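Local coordinates for putative uncharacterized protein (Chaetomium thermophilum, PDB 4XRI) that carries protein cargo into the nucleus as a flexible HEAT-repeat importin beta and probably binds a small GTPase, at residues Lys599-Ala602 with Pro603-Asp606. The protein carries 2 engineered substitutions. Residues are numbered along the deposited sequence; the frame is centred on the assembly and turned at random.
Sequences KEIA and PQGD
Ile601 and Gln604 meet through their backbones in the short link between helix 573-597 and helix 605-616 of this HEAT-repeat solenoid, where two successive i-to-i+3 turns carry the chain from a 3-10 segment into the next helix. In the first, Gln604 N donates to Ile601 O at 2.9 Å with an N-H...O angle of 158°. In the second, Gly605 N reaches Ala602 O at 3.0 Å, coming from above the carbonyl plane, 64° out of it. Ala602 O also accepts a hydrogen bond from a water at 3.3 Å, and that water in turn accepts from Asp606 N at 3.0 Å, so it bridges the turn to the first turn of the helix.

The apolar contact here is made by Pro603 and Ala602. Pro603 has no N-H to give; its CD, carried on the imide nitrogen, sits 3.3 Å from Glu600 O and 3.4 Å from CB of its direct neighbour Ala602. The Ile601 side chain packs on Leu636, Ala639 and Met640 of helix 625-640.

Among the polar side chains, Gln604 holds the N-cap position of helix 605-616, and its amide bonds outside the turn: OE1 to Thr554 and NE2 to Ser553, both on helix 546-567. Asp606 OD1 forms a salt bridge with Lys646 and a hydrogen bond with Tyr647. In Gln604, chi1 of -70° puts CG anti to the carbonyl carbon, and the extended chain beyond it carries the amide to Ser553 and Thr554, while CB stays 3.7 Å from Ile601 O.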
loop_
_atom_site.group_PDB
_atom_site.type_symbol
_atom_site.label_atom_id
_atom_site.label_comp_id
_atom_site.label_asym_id
_atom_site.label_seq_id
_atom_site.Cartn_x
_atom_site.Cartn_y
_atom_site.Cartn_z
ATOM N N LYS A 599 29.624 -15.613 11.229
ATOM C CA LYS A 599 31.087 -15.601 11.255
ATOM C C LYS A 599 31.721 -16.639 10.332
ATOM O O LYS A 599 32.836 -16.452 9.844
ATOM C CB LYS A 599 31.584 -15.828 12.684
ATOM C CG LYS A 599 31.232 -14.718 13.654
ATOM C CD LYS A 599 32.135 -13.516 13.464
ATOM C CE LYS A 599 31.772 -12.408 14.432
ATOM N NZ LYS A 599 31.773 -12.892 15.840
ATOM N N GLU A 600 31.003 -17.731 10.095
ATOM C CA GLU A 600 31.531 -18.841 9.310
ATOM C C GLU A 600 31.646 -18.515 7.821
ATOM O O GLU A 600 32.207 -19.294 7.051
ATOM C CB GLU A 600 30.653 -20.078 9.501
ATOM C CG GLU A 600 30.482 -20.498 10.955
ATOM C CD GLU A 600 31.807 -20.729 11.654
ATOM O OE1 GLU A 600 32.701 -21.352 11.046
ATOM O OE2 GLU A 600 31.957 -20.277 12.808
ATOM N N ILE A 601 31.116 -17.363 7.419
ATOM C CA ILE A 601 31.151 -16.942 6.018
ATOM C C ILE A 601 32.529 -16.418 5.627
ATOM O O ILE A 601 32.858 -16.332 4.446
ATOM C CB ILE A 601 30.103 -15.840 5.730
ATOM C CG1 ILE A 601 29.822 -15.717 4.229
ATOM C CG2 ILE A 601 30.566 -14.500 6.275
ATOM C CD1 ILE A 601 29.121 -16.908 3.631
ATOM N N ALA A 602 33.331 -16.087 6.636
ATOM C CA ALA A 602 34.606 -15.389 6.460
ATOM C C ALA A 602 35.531 -15.930 5.353
ATOM O O ALA A 602 36.104 -15.138 4.604
ATOM C CB ALA A 602 35.360 -15.367 7.791
ATOM N N PRO A 603 35.688 -17.267 5.238
ATOM C CA PRO A 603 36.592 -17.748 4.182
ATOM C C PRO A 603 36.169 -17.392 2.756
ATOM O O PRO A 603 37.004 -17.436 1.854
ATOM C CB PRO A 603 36.571 -19.269 4.377
ATOM C CG PRO A 603 36.268 -19.452 5.808
ATOM C CD PRO A 603 35.282 -18.370 6.130
ATOM N N GLN A 604 34.904 -17.043 2.554
ATOM C CA GLN A 604 34.429 -16.705 1.218
ATOM C C GLN A 604 34.230 -15.204 1.041
ATOM O O GLN A 604 33.726 -14.756 0.013
ATOM C CB GLN A 604 33.128 -17.447 0.917
ATOM C CG GLN A 604 33.308 -18.944 0.738
ATOM C CD GLN A 604 32.091 -19.614 0.136
ATOM O OE1 GLN A 604 32.065 -19.918 -1.057
ATOM N NE2 GLN A 604 31.073 -19.844 0.957
ATOM N N GLY A 605 34.640 -14.432 2.044
ATOM C CA GLY A 605 34.490 -12.987 2.024
ATOM C C GLY A 605 35.136 -12.308 0.830
ATOM O O GLY A 605 34.535 -11.435 0.205
ATOM N N ASP A 606 36.366 -12.705 0.519
ATOM C CA ASP A 606 37.103 -12.134 -0.608
ATOM C C ASP A 606 36.385 -12.363 -1.934
ATOM O O ASP A 606 36.242 -11.443 -2.742
ATOM C CB ASP A 606 38.514 -12.720 -0.677
ATOM C CG ASP A 606 39.443 -12.137 0.374
ATOM O OD1 ASP A 606 38.955 -11.439 1.290
ATOM O OD2 ASP A 606 40.664 -12.384 0.282
HETATM O O HOH W 1 38.168 -14.334 2.205
#